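Local coordinates for protein mRNA export factor GLE1 (Saccharomyces cerevisiae, PDB 6B4E) that serves as a nuclear pore complex component in mRNA export, where its all-helical C-terminal part binds inositol hexakisphosphate and contacts NUP42, DBP5 and GFD1, at residues T226-L231 and A274-L279; F203-S208 and L243-N248; R214-P219 and S251-L256; L182-T187 and W235-V240. All blocks are in the same frame, centred on the assembly; numbering follows the deposited sequence.

How the interactions relate
From the N terminus, the first halves come in the order 182-187, 203-208, 214-219 and 226-231, and their partners 235-240, 243-248, 251-256 and 274-279 follow in the same order. Interaction 4 therefore closes first, then interactions 2, 3 and 1; each pair crosses and none nests. All four use helix 225-264. Interaction 4 sets helix 169-188 against it, interactions 2 and 3 bring in the start and the last turn of helix 206-216, and interaction 1 adds helix 271-284. Interactions 2 and 4 meet through a probable hydrogen bond between Ser208 and Thr187, interactions 1 and 4 through the Arg275-Asp236 salt bridge.

Interaction 1 of 4, residues T226-L231 and A274-L279; sequences THFVIL and ARLRIL
Leu276, in helix 271-284, carries the contact by setting one methyl against both Phe228 and Leu231 of helix 225-264. One residue earlier, Arg275 is linked through a water, which donates to Val229 O at 3.2 Å and accepts from Arg275 NH1 at 3.0 Å, while the same nitrogen forms a salt bridge with Asp236. Leu276 then extends with CG trans to its backbone N (chi1 -169°), which sends its branches across the gap. CD2 reaches the edge of the Phe228 ring, close to the ring plane, with CD1 of Phe228 4.0 Å from CD2 of Leu276; the two side chains stand roughly perpendicular. That same CD2 lies 4.1 Å from CB of Leu231, so one methyl touches both residues. The other methyl, CD1 of Leu276, rests 4.1 Å from the carbonyl carbon of Leu231. The link is thus apolar apart from the water. Further on, Leu279 points the same way but packs on Asp236, farther along helix 225-264. Around the contact, Phe228 also packs on Leu261 and Thr262, and helix 206-216 covers Leu231 with Leu212 and Ile215.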
loop_
_atom_site.group_PDB
_atom_site.type_symbol
_atom_site.label_atom_id
_atom_site.label_comp_id
_atom_site.label_asym_id
_atom_site.label_seq_id
_atom_site.Cartn_x
_atom_site.Cartn_y
_atom_site.Cartn_z
ATOM N N THR A 226 -6.241 12.577 -5.656
ATOM C CA THR A 226 -5.373 11.613 -4.980
ATOM C C THR A 226 -5.656 10.187 -5.432
ATOM O O THR A 226 -4.741 9.361 -5.507
ATOM C CB THR A 226 -5.542 11.713 -3.464
ATOM O OG1 THR A 226 -5.583 13.097 -3.056
ATOM C CG2 THR A 226 -4.404 11.018 -2.772
ATOM N N HIS A 227 -6.919 9.859 -5.700
ATOM C CA HIS A 227 -7.217 8.524 -6.216
ATOM C C HIS A 227 -6.446 8.259 -7.500
ATOM O O HIS A 227 -5.925 7.153 -7.713
ATOM C CB HIS A 227 -8.710 8.372 -6.476
ATOM C CG HIS A 227 -9.533 8.374 -5.231
ATOM N ND1 HIS A 227 -10.039 9.533 -4.679
ATOM C CD2 HIS A 227 -9.922 7.365 -4.418
ATOM C CE1 HIS A 227 -10.720 9.234 -3.587
ATOM N NE2 HIS A 227 -10.669 7.926 -3.409
ATOM N N PHE A 228 -6.367 9.258 -8.367
ATOM C CA PHE A 228 -5.659 9.078 -9.619
ATOM C C PHE A 228 -4.162 9.017 -9.391
ATOM O O PHE A 228 -3.460 8.254 -10.064
ATOM C CB PHE A 228 -6.009 10.203 -10.594
ATOM C CG PHE A 228 -7.438 10.159 -11.086
ATOM C CD1 PHE A 228 -7.820 9.270 -12.070
ATOM C CD2 PHE A 228 -8.394 10.997 -10.547
ATOM C CE1 PHE A 228 -9.124 9.224 -12.514
ATOM C CE2 PHE A 228 -9.700 10.962 -10.993
ATOM C CZ PHE A 228 -10.062 10.070 -11.984
ATOM N N VAL A 229 -3.660 9.827 -8.455
ATOM C CA VAL A 229 -2.246 9.782 -8.114
ATOM C C VAL A 229 -1.854 8.386 -7.641
ATOM O O VAL A 229 -0.864 7.822 -8.111
ATOM C CB VAL A 229 -1.908 10.853 -7.059
ATOM C CG1 VAL A 229 -0.464 10.691 -6.582
ATOM C CG2 VAL A 229 -2.089 12.233 -7.647
ATOM N N ILE A 230 -2.582 7.828 -6.672
ATOM C CA ILE A 230 -2.146 6.544 -6.139
ATOM C C ILE A 230 -2.316 5.453 -7.189
ATOM O O ILE A 230 -1.540 4.491 -7.210
ATOM C CB ILE A 230 -2.863 6.195 -4.821
ATOM C CG1 ILE A 230 -4.361 5.994 -5.019
ATOM C CG2 ILE A 230 -2.578 7.276 -3.760
ATOM C CD1 ILE A 230 -4.742 4.540 -5.305
ATOM N N LEU A 231 -3.311 5.574 -8.080
ATOM C CA LEU A 231 -3.457 4.586 -9.149
ATOM C C LEU A 231 -2.289 4.654 -10.125
ATOM O O LEU A 231 -1.851 3.627 -10.653
ATOM C CB LEU A 231 -4.788 4.784 -9.888
ATOM C CG LEU A 231 -6.063 4.348 -9.147
ATOM C CD1 LEU A 231 -7.314 4.714 -9.932
ATOM C CD2 LEU A 231 -6.035 2.863 -8.870
ATOM N N ALA A 274 -4.622 13.017 -15.719
ATOM C CA ALA A 274 -3.873 13.183 -16.966
ATOM C C ALA A 274 -2.722 12.191 -17.049
ATOM O O ALA A 274 -2.482 11.594 -18.110
ATOM C CB ALA A 274 -3.355 14.616 -17.076
ATOM N N ARG A 275 -2.010 11.988 -15.938
ATOM C CA ARG A 275 -0.893 11.047 -15.955
ATOM C C ARG A 275 -1.378 9.609 -16.097
ATOM O O ARG A 275 -0.741 8.798 -16.785
ATOM C CB ARG A 275 -0.037 11.184 -14.703
ATOM C CG ARG A 275 1.314 10.503 -14.915
ATOM C CD ARG A 275 2.275 10.799 -13.803
ATOM N NE ARG A 275 2.169 9.806 -12.742
ATOM C CZ ARG A 275 2.721 8.601 -12.794
ATOM N NH1 ARG A 275 2.577 7.770 -11.776
ATOM N NH2 ARG A 275 3.409 8.224 -13.866
ATOM N N LEU A 276 -2.490 9.260 -15.445
ATOM C CA LEU A 276 -3.017 7.905 -15.592
ATOM C C LEU A 276 -3.421 7.645 -17.036
ATOM O O LEU A 276 -3.205 6.550 -17.564
ATOM C CB LEU A 276 -4.209 7.687 -14.658
ATOM C CG LEU A 276 -4.691 6.240 -14.512
ATOM C CD1 LEU A 276 -3.592 5.348 -13.957
ATOM C CD2 LEU A 276 -5.926 6.153 -13.611
ATOM N N ARG A 277 -3.997 8.649 -17.701
ATOM C CA ARG A 277 -4.353 8.458 -19.103
ATOM C C ARG A 277 -3.104 8.265 -19.961
ATOM O O ARG A 277 -3.119 7.484 -20.914
ATOM C CB ARG A 277 -5.185 9.639 -19.605
ATOM C CG ARG A 277 -5.458 9.584 -21.105
ATOM C CD ARG A 277 -6.542 10.553 -21.535
ATOM N NE ARG A 277 -7.845 10.215 -20.974
ATOM C CZ ARG A 277 -8.686 9.324 -21.492
ATOM N NH1 ARG A 277 -9.856 9.096 -20.901
ATOM N NH2 ARG A 277 -8.367 8.657 -22.596
ATOM N N ILE A 278 -2.011 8.967 -19.639
ATOM C CA ILE A 278 -0.756 8.770 -20.371
ATOM C C ILE A 278 -0.247 7.339 -20.195
ATOM O O ILE A 278 0.272 6.729 -21.149
ATOM C CB ILE A 278 0.289 9.805 -19.904
ATOM C CG1 ILE A 278 -0.128 11.212 -20.378
ATOM C CG2 ILE A 278 1.683 9.427 -20.374
ATOM C CD1 ILE A 278 -0.164 11.395 -21.875
ATOM N N LEU A 279 -0.372 6.788 -18.976
ATOM C CA LEU A 279 0.026 5.401 -18.730
ATOM C C LEU A 279 -0.850 4.435 -19.518
ATOM O O LEU A 279 -0.348 3.462 -20.113
ATOM C CB LEU A 279 -0.043 5.079 -17.240
ATOM C CG LEU A 279 0.976 5.807 -16.359
ATOM C CD1 LEU A 279 0.722 5.628 -14.903
ATOM C CD2 LEU A 279 2.414 5.353 -16.660
HETATM O O HOH W 1 1.963 9.046 -9.080
#

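Interaction 2 of 4, residues F203-S208 and L243-N248; sequences FPIALS and LQAYGN
Ile205 and Ala206, where the chain enters helix 206-216, pack against Ala245 and Tyr246 at a reversal in helix 225-264, one of the helix-to-helix contacts of this all-helical domain. The chain changes course at Gly247, whose phi is positive (51°), and residues 251-256 run back.

The apolar contacts come from the two branches of Ile205. CG1 is trans to the backbone N (chi1 -170°) and meets CB of Ala245 at 4.1 Å. CG2 of Ile205 comes closest to the tyrosine at OH of Tyr246, 3.5 Å away, and lies 4.1 Å from CZ of Tyr246, approaching the ring obliquely. The isoleucine and tyrosine side chains run past one another in opposite directions. Within its own segment, Ala245 CB also covers one face of the Tyr246 ring, nearer its rim than its centre, so one methyl serves both the ring and Ile205.

Backbone bonds hold each side in shape. Leu207 N bonds to Pro204 O, and Gly247 N to Leu243 O.

Beyond the two segments, Trp209 meets the Tyr246 ring edge-to-face. Another protein chain packs apolar side chains on Ala206 and Tyr246, placing this contact at an intermolecular surface.

The polar end of Tyr246 is set against backbone rather than bonded to it: its OH is 3.2 Å from CA of Ala206, near the plane of the ring. Although Ala206 N is only 3.3 Å from that OH of Tyr246, the angle is too poor for a hydrogen bond.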
loop_
_atom_site.group_PDB
_atom_site.type_symbol
_atom_site.label_atom_id
_atom_site.label_comp_id
_atom_site.label_asym_id
_atom_site.label_seq_id
_atom_site.Cartn_x
_atom_site.Cartn_y
_atom_site.Cartn_z
ATOM N N PHE A 203 0.366 -10.476 1.834
ATOM C CA PHE A 203 -0.331 -9.358 1.190
ATOM C C PHE A 203 -0.302 -9.565 -0.315
ATOM O O PHE A 203 0.373 -8.834 -1.052
ATOM C CB PHE A 203 0.307 -8.014 1.553
ATOM C CG PHE A 203 0.292 -7.733 3.025
ATOM C CD1 PHE A 203 -0.887 -7.459 3.685
ATOM C CD2 PHE A 203 1.462 -7.769 3.738
ATOM C CE1 PHE A 203 -0.877 -7.227 5.009
ATOM C CE2 PHE A 203 1.461 -7.535 5.059
ATOM C CZ PHE A 203 0.303 -7.265 5.690
ATOM N N PRO A 204 -1.066 -10.523 -0.806
ATOM C CA PRO A 204 -0.889 -11.031 -2.173
ATOM C C PRO A 204 -1.557 -10.138 -3.215
ATOM O O PRO A 204 -2.159 -9.111 -2.906
ATOM C CB PRO A 204 -1.540 -12.417 -2.091
ATOM C CG PRO A 204 -2.649 -12.221 -1.097
ATOM C CD PRO A 204 -2.041 -11.329 -0.040
ATOM N N ILE A 205 -1.423 -10.552 -4.481
ATOM C CA ILE A 205 -1.816 -9.704 -5.599
ATOM C C ILE A 205 -3.315 -9.420 -5.584
ATOM O O ILE A 205 -3.757 -8.395 -6.101
ATOM C CB ILE A 205 -1.340 -10.342 -6.927
ATOM C CG1 ILE A 205 -1.510 -9.383 -8.103
ATOM C CG2 ILE A 205 -2.069 -11.654 -7.246
ATOM C CD1 ILE A 205 -0.599 -8.217 -8.057
ATOM N N ALA A 206 -4.115 -10.303 -4.967
ATOM C CA ALA A 206 -5.541 -10.028 -4.810
ATOM C C ALA A 206 -5.786 -8.664 -4.179
ATOM O O ALA A 206 -6.807 -8.030 -4.449
ATOM C CB ALA A 206 -6.196 -11.117 -3.947
ATOM N N LEU A 207 -4.879 -8.210 -3.312
ATOM C CA LEU A 207 -5.107 -6.949 -2.619
ATOM C C LEU A 207 -4.994 -5.762 -3.563
ATOM O O LEU A 207 -5.608 -4.719 -3.311
ATOM C CB LEU A 207 -4.126 -6.806 -1.459
ATOM C CG LEU A 207 -4.190 -7.927 -0.413
ATOM C CD1 LEU A 207 -3.354 -7.540 0.792
ATOM C CD2 LEU A 207 -5.621 -8.235 0.002
ATOM N N SER A 208 -4.213 -5.900 -4.646
ATOM C CA SER A 208 -4.204 -4.896 -5.700
ATOM C C SER A 208 -5.506 -4.899 -6.476
ATOM O O SER A 208 -5.990 -3.833 -6.866
ATOM C CB SER A 208 -3.037 -5.116 -6.670
ATOM O OG SER A 208 -1.838 -4.550 -6.176
ATOM N N LEU A 243 -1.293 -7.617 -14.939
ATOM C CA LEU A 243 -1.685 -8.258 -16.190
ATOM C C LEU A 243 -1.251 -9.717 -16.246
ATOM O O LEU A 243 -1.977 -10.565 -16.787
ATOM C CB LEU A 243 -1.097 -7.485 -17.377
ATOM C CG LEU A 243 -1.757 -6.141 -17.637
ATOM C CD1 LEU A 243 -0.882 -5.308 -18.551
ATOM C CD2 LEU A 243 -3.100 -6.339 -18.271
ATOM N N GLN A 244 -0.054 -10.027 -15.741
ATOM C CA GLN A 244 0.385 -11.419 -15.675
ATOM C C GLN A 244 -0.569 -12.250 -14.843
ATOM O O GLN A 244 -0.878 -13.403 -15.186
ATOM C CB GLN A 244 1.798 -11.500 -15.098
ATOM C CG GLN A 244 2.826 -10.895 -16.031
ATOM C CD GLN A 244 4.210 -10.731 -15.410
ATOM O OE1 GLN A 244 4.418 -10.915 -14.211
ATOM N NE2 GLN A 244 5.155 -10.329 -16.234
ATOM N N ALA A 245 -1.050 -11.675 -13.745
ATOM C CA ALA A 245 -1.853 -12.433 -12.796
ATOM C C ALA A 245 -3.262 -12.664 -13.323
ATOM O O ALA A 245 -3.799 -13.770 -13.194
ATOM C CB ALA A 245 -1.909 -11.699 -11.458
ATOM N N TYR A 246 -3.897 -11.631 -13.887
ATOM C CA TYR A 246 -5.321 -11.707 -14.203
ATOM C C TYR A 246 -5.656 -11.463 -15.672
ATOM O O TYR A 246 -6.848 -11.386 -16.007
ATOM C CB TYR A 246 -6.103 -10.713 -13.323
ATOM C CG TYR A 246 -5.955 -10.930 -11.833
ATOM C CD1 TYR A 246 -6.371 -12.093 -11.232
ATOM C CD2 TYR A 246 -5.405 -9.933 -11.010
ATOM C CE1 TYR A 246 -6.232 -12.290 -9.850
ATOM C CE2 TYR A 246 -5.271 -10.126 -9.640
ATOM C CZ TYR A 246 -5.679 -11.301 -9.067
ATOM O OH TYR A 246 -5.553 -11.495 -7.700
ATOM N N GLY A 247 -4.652 -11.298 -16.535
ATOM C CA GLY A 247 -4.868 -11.318 -17.978
ATOM C C GLY A 247 -5.973 -10.400 -18.462
ATOM O O GLY A 247 -5.959 -9.178 -18.220
ATOM N N ASN A 248 -6.927 -10.982 -19.203
ATOM C CA ASN A 248 -7.986 -10.184 -19.811
ATOM C C ASN A 248 -8.821 -9.462 -18.761
ATOM O O ASN A 248 -9.366 -8.386 -19.034
ATOM C CB ASN A 248 -8.885 -11.068 -20.694
ATOM C CG ASN A 248 -9.722 -12.035 -19.898
ATOM O OD1 ASN A 248 -9.211 -12.815 -19.084
ATOM N ND2 ASN A 248 -11.027 -12.003 -20.135
#

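Interaction 3 of 4, residues R214-P219 and S251-L256; sequences RICNTP and SKLLIL
The last turn of helix 206-216 meets the returning half of helix 225-264 through Cys216, whose sulfur sits against Leu253 and Leu256. Leu256 provides the tighter side of this apolar contact. Its CD2 lies 3.5 Å from SG of Cys216 and 3.7 Å from CB of the same cysteine, thus lying alongside the CB-SG bond. Leu253 reaches the sulfur with a methyl from one helical turn earlier, its CD1 being 4.0 Å from SG of Cys216. Both leucines hold CG trans to the backbone N (chi1 -170° and -169°), and this points both side chains toward the cysteine. The spacing of three residues puts both leucines on the side of the helix facing Cys216 in this all-helical fold. On the other side the chain leaves helix 206-216 soon after Cys216. There Thr218 turns its hydroxyl back, OG1 donating to Arg214 O at 2.6 Å with the donor tilted 30° from the carbonyl plane; Thr218 N bonds in addition to Ile215 O. Cys216 also packs on Ile257 of helix 225-264. A chain of another protein lies against this surface: it packs apolar side chains on Cys216 and Leu256 themselves and forms backbone hydrogen bonds with Cys216. An acidic side chain of that other protein makes a salt bridge with Arg214 NE, and one of its aromatic rings a cation-pi contact with Lys252.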
loop_
_atom_site.group_PDB
_atom_site.type_symbol
_atom_site.label_atom_id
_atom_site.label_comp_id
_atom_site.label_asym_id
_atom_site.label_seq_id
_atom_site.Cartn_x
_atom_site.Cartn_y
_atom_site.Cartn_z
ATOM N N ARG A 214 -12.388 -1.280 -5.784
ATOM C CA ARG A 214 -13.107 -0.473 -4.805
ATOM C C ARG A 214 -13.123 0.997 -5.192
ATOM O O ARG A 214 -14.123 1.693 -4.962
ATOM C CB ARG A 214 -12.479 -0.660 -3.427
ATOM C CG ARG A 214 -12.781 -2.055 -2.879
ATOM C CD ARG A 214 -11.951 -2.405 -1.668
ATOM N NE ARG A 214 -12.243 -3.777 -1.280
ATOM C CZ ARG A 214 -11.632 -4.453 -0.319
ATOM N NH1 ARG A 214 -10.697 -3.886 0.426
ATOM N NH2 ARG A 214 -11.966 -5.719 -0.111
ATOM N N ILE A 215 -12.014 1.500 -5.736
ATOM C CA ILE A 215 -12.004 2.870 -6.229
ATOM C C ILE A 215 -12.968 3.012 -7.399
ATOM O O ILE A 215 -13.734 3.975 -7.472
ATOM C CB ILE A 215 -10.569 3.298 -6.596
ATOM C CG1 ILE A 215 -9.718 3.399 -5.320
ATOM C CG2 ILE A 215 -10.590 4.639 -7.311
ATOM C CD1 ILE A 215 -8.239 3.708 -5.566
ATOM N N CYS A 216 -12.987 2.030 -8.309
ATOM C CA CYS A 216 -13.945 2.082 -9.407
ATOM C C CYS A 216 -15.387 1.973 -8.931
ATOM O O CYS A 216 -16.297 2.365 -9.666
ATOM C CB CYS A 216 -13.664 0.977 -10.410
ATOM S SG CYS A 216 -12.222 1.327 -11.441
ATOM N N ASN A 217 -15.621 1.457 -7.730
ATOM C CA ASN A 217 -16.970 1.337 -7.204
ATOM C C ASN A 217 -17.323 2.470 -6.253
ATOM O O ASN A 217 -18.440 2.500 -5.730
ATOM C CB ASN A 217 -17.142 -0.014 -6.501
ATOM C CG ASN A 217 -17.103 -1.185 -7.472
ATOM O OD1 ASN A 217 -17.310 -1.021 -8.680
ATOM N ND2 ASN A 217 -16.861 -2.386 -6.940
ATOM N N THR A 218 -16.414 3.413 -6.045
ATOM C CA THR A 218 -16.611 4.498 -5.088
ATOM C C THR A 218 -17.510 5.574 -5.694
ATOM O O THR A 218 -17.332 5.922 -6.863
ATOM C CB THR A 218 -15.251 5.078 -4.704
ATOM O OG1 THR A 218 -14.534 4.099 -3.947
ATOM C CG2 THR A 218 -15.363 6.342 -3.881
ATOM N N PRO A 219 -18.490 6.100 -4.951
ATOM C CA PRO A 219 -19.304 7.205 -5.475
ATOM C C PRO A 219 -18.422 8.313 -6.028
ATOM O O PRO A 219 -17.483 8.770 -5.373
ATOM C CB PRO A 219 -20.100 7.666 -4.246
ATOM C CG PRO A 219 -20.164 6.477 -3.373
ATOM C CD PRO A 219 -18.861 5.769 -3.560
ATOM N N SER A 251 -6.978 -6.552 -17.735
ATOM C CA SER A 251 -7.041 -5.571 -18.819
ATOM C C SER A 251 -8.336 -4.778 -18.772
ATOM O O SER A 251 -8.332 -3.565 -18.982
ATOM C CB SER A 251 -6.907 -6.256 -20.177
ATOM O OG SER A 251 -5.640 -6.879 -20.329
ATOM N N LYS A 252 -9.462 -5.449 -18.533
ATOM C CA LYS A 252 -10.724 -4.726 -18.400
ATOM C C LYS A 252 -10.651 -3.704 -17.273
ATOM O O LYS A 252 -11.206 -2.605 -17.381
ATOM C CB LYS A 252 -11.871 -5.700 -18.144
ATOM C CG LYS A 252 -12.175 -6.590 -19.344
ATOM C CD LYS A 252 -12.870 -7.886 -18.952
ATOM C CE LYS A 252 -14.173 -7.647 -18.233
ATOM N NZ LYS A 252 -14.861 -8.945 -17.908
ATOM N N LEU A 253 -9.976 -4.048 -16.175
ATOM C CA LEU A 253 -9.950 -3.139 -15.037
ATOM C C LEU A 253 -8.988 -1.984 -15.287
ATOM O O LEU A 253 -9.252 -0.853 -14.856
ATOM C CB LEU A 253 -9.595 -3.928 -13.769
ATOM C CG LEU A 253 -9.744 -3.231 -12.417
ATOM C CD1 LEU A 253 -11.019 -2.418 -12.329
ATOM C CD2 LEU A 253 -9.706 -4.266 -11.324
ATOM N N LEU A 254 -7.883 -2.234 -15.999
ATOM C CA LEU A 254 -6.988 -1.136 -16.373
ATOM C C LEU A 254 -7.673 -0.173 -17.327
ATOM O O LEU A 254 -7.489 1.050 -17.227
ATOM C CB LEU A 254 -5.703 -1.666 -17.009
ATOM C CG LEU A 254 -4.773 -2.497 -16.116
ATOM C CD1 LEU A 254 -3.442 -2.665 -16.857
ATOM C CD2 LEU A 254 -4.549 -1.864 -14.773
ATOM N N ILE A 255 -8.453 -0.700 -18.275
ATOM C CA ILE A 255 -9.232 0.171 -19.151
ATOM C C ILE A 255 -10.231 0.980 -18.333
ATOM O O ILE A 255 -10.469 2.161 -18.608
ATOM C CB ILE A 255 -9.925 -0.663 -20.243
ATOM C CG1 ILE A 255 -8.861 -1.284 -21.161
ATOM C CG2 ILE A 255 -10.934 0.183 -21.034
ATOM C CD1 ILE A 255 -9.373 -2.342 -22.078
ATOM N N LEU A 256 -10.847 0.360 -17.329
ATOM C CA LEU A 256 -11.850 1.067 -16.547
ATOM C C LEU A 256 -11.223 2.239 -15.802
ATOM O O LEU A 256 -11.770 3.345 -15.816
ATOM C CB LEU A 256 -12.552 0.112 -15.586
ATOM C CG LEU A 256 -13.794 0.693 -14.904
ATOM C CD1 LEU A 256 -14.927 0.979 -15.912
ATOM C CD2 LEU A 256 -14.274 -0.254 -13.863
#

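Interaction 4 of 4, residues L182-T187 and W235-V240; sequences LFAIIT and WDAAAV
Ala237 buries the most surface here, with Ala184 and Ile185 of helix 169-188 packed on it. The two alanine methyls meet directly, CB of Ala184 lying 3.8 Å from CB of Ala237. Small side chains at these positions go with close backbones: the axes of 182-187 and 235-240 approach to 8.1 Å and run nearly parallel, 15° apart. Ile185 supplies the larger side chain. Its CG1 is trans to the carbonyl carbon and beside the backbone N (chi1 -72°), which carries the chain over to Ala237: the terminal CD1 of Ile185 rests 3.9 Å from CB of Ala237 and 3.5 Å from O of Ala237. Ala238 adds a more distant methyl, its CB 4.0 Å from O of Ala184. That carbonyl also accepts a hydrogen bond from Thr187 OG1 at 2.8 Å, within the same helix.

The helix 235-240 is irregular at this point. Ala238 has a phi of -148°, and Trp235 O receives both Ala239 N and Ala238 N from the same face of its plane. Ala237 O accepts a bond from Arg188 NE, giving the two helices a polar tie at the same carbonyl that CD1 of Ile185 touches.

Around this buried contact, helix 108-121 packs on Leu182, Ile185 and Ile186, while helix 271-284 packs Leu276, Leu279 and Trp283 against Trp235.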
loop_
_atom_site.group_PDB
_atom_site.type_symbol
_atom_site.label_atom_id
_atom_site.label_comp_id
_atom_site.label_asym_id
_atom_site.label_seq_id
_atom_site.Cartn_x
_atom_site.Cartn_y
_atom_site.Cartn_z
ATOM N N LEU A 182 4.903 1.515 -2.420
ATOM C CA LEU A 182 5.522 0.447 -1.659
ATOM C C LEU A 182 4.577 -0.737 -1.504
ATOM O O LEU A 182 4.976 -1.891 -1.698
ATOM C CB LEU A 182 5.951 0.970 -0.295
ATOM C CG LEU A 182 6.501 -0.115 0.634
ATOM C CD1 LEU A 182 7.807 -0.682 0.092
ATOM C CD2 LEU A 182 6.682 0.394 2.074
ATOM N N PHE A 183 3.320 -0.478 -1.146
ATOM C CA PHE A 183 2.374 -1.576 -0.967
ATOM C C PHE A 183 2.136 -2.294 -2.287
ATOM O O PHE A 183 2.094 -3.528 -2.336
ATOM C CB PHE A 183 1.061 -1.047 -0.395
ATOM C CG PHE A 183 0.048 -2.124 -0.082
ATOM C CD1 PHE A 183 0.244 -2.977 0.979
ATOM C CD2 PHE A 183 -1.100 -2.255 -0.847
ATOM C CE1 PHE A 183 -0.691 -3.962 1.273
ATOM C CE2 PHE A 183 -2.035 -3.228 -0.559
ATOM C CZ PHE A 183 -1.827 -4.084 0.503
ATOM N N ALA A 184 2.013 -1.533 -3.367
ATOM C CA ALA A 184 1.837 -2.118 -4.687
ATOM C C ALA A 184 2.940 -3.121 -5.006
ATOM O O ALA A 184 2.658 -4.251 -5.429
ATOM C CB ALA A 184 1.787 -1.012 -5.737
ATOM N N ILE A 185 4.200 -2.703 -4.848
ATOM C CA ILE A 185 5.349 -3.593 -5.033
ATOM C C ILE A 185 5.150 -4.881 -4.246
ATOM O O ILE A 185 5.328 -5.990 -4.769
ATOM C CB ILE A 185 6.648 -2.884 -4.598
ATOM C CG1 ILE A 185 7.049 -1.790 -5.603
ATOM C CG2 ILE A 185 7.795 -3.886 -4.376
ATOM C CD1 ILE A 185 7.531 -2.289 -6.958
ATOM N N ILE A 186 4.850 -4.749 -2.951
ATOM C CA ILE A 186 4.742 -5.929 -2.102
ATOM C C ILE A 186 3.703 -6.900 -2.658
ATOM O O ILE A 186 3.910 -8.122 -2.640
ATOM C CB ILE A 186 4.431 -5.508 -0.653
ATOM C CG1 ILE A 186 5.656 -4.801 -0.048
ATOM C CG2 ILE A 186 4.034 -6.721 0.193
ATOM C CD1 ILE A 186 5.443 -4.179 1.314
ATOM N N THR A 187 2.574 -6.390 -3.159
ATOM C CA THR A 187 1.536 -7.303 -3.619
ATOM C C THR A 187 1.947 -8.079 -4.863
ATOM O O THR A 187 1.386 -9.151 -5.106
ATOM C CB THR A 187 0.202 -6.594 -3.909
ATOM O OG1 THR A 187 0.312 -5.724 -5.044
ATOM C CG2 THR A 187 -0.328 -5.825 -2.686
ATOM N N TRP A 235 0.311 1.792 -10.766
ATOM C CA TRP A 235 0.553 1.315 -12.128
ATOM C C TRP A 235 2.041 1.170 -12.420
ATOM O O TRP A 235 2.490 0.122 -12.900
ATOM C CB TRP A 235 -0.094 2.290 -13.104
ATOM C CG TRP A 235 -0.169 1.909 -14.566
ATOM C CD1 TRP A 235 0.865 1.685 -15.429
ATOM C CD2 TRP A 235 -1.364 1.787 -15.331
ATOM N NE1 TRP A 235 0.378 1.424 -16.698
ATOM C CE2 TRP A 235 -0.994 1.474 -16.653
ATOM C CE3 TRP A 235 -2.722 1.898 -15.018
ATOM C CZ2 TRP A 235 -1.932 1.301 -17.669
ATOM C CZ3 TRP A 235 -3.652 1.709 -16.025
ATOM C CH2 TRP A 235 -3.256 1.413 -17.333
ATOM N N ASP A 236 2.819 2.215 -12.130
ATOM C CA ASP A 236 4.258 2.176 -12.365
ATOM C C ASP A 236 4.924 1.053 -11.584
ATOM O O ASP A 236 5.951 0.521 -12.022
ATOM C CB ASP A 236 4.903 3.518 -11.987
ATOM C CG ASP A 236 4.694 4.603 -13.032
ATOM O OD1 ASP A 236 4.579 5.775 -12.629
ATOM O OD2 ASP A 236 4.685 4.303 -14.236
ATOM N N ALA A 237 4.376 0.702 -10.415
ATOM C CA ALA A 237 4.933 -0.335 -9.560
ATOM C C ALA A 237 4.477 -1.755 -9.896
ATOM O O ALA A 237 5.208 -2.704 -9.586
ATOM C CB ALA A 237 4.551 -0.073 -8.096
ATOM N N ALA A 238 3.279 -1.941 -10.488
ATOM C CA ALA A 238 2.690 -3.278 -10.507
ATOM C C ALA A 238 1.838 -3.603 -11.726
ATOM O O ALA A 238 1.381 -4.744 -11.822
ATOM C CB ALA A 238 1.845 -3.473 -9.239
ATOM N N ALA A 239 1.620 -2.685 -12.676
ATOM C CA ALA A 239 0.686 -2.999 -13.766
ATOM C C ALA A 239 1.148 -4.203 -14.588
ATOM O O ALA A 239 0.330 -5.052 -14.974
ATOM C CB ALA A 239 0.478 -1.784 -14.665
ATOM N N VAL A 240 2.444 -4.295 -14.877
ATOM C CA VAL A 240 2.954 -5.430 -15.649
ATOM C C VAL A 240 2.571 -6.749 -14.986
ATOM O O VAL A 240 2.110 -7.696 -15.638
ATOM C CB VAL A 240 4.481 -5.308 -15.807
ATOM C CG1 VAL A 240 5.096 -6.646 -16.221
ATOM C CG2 VAL A 240 4.785 -4.202 -16.807
#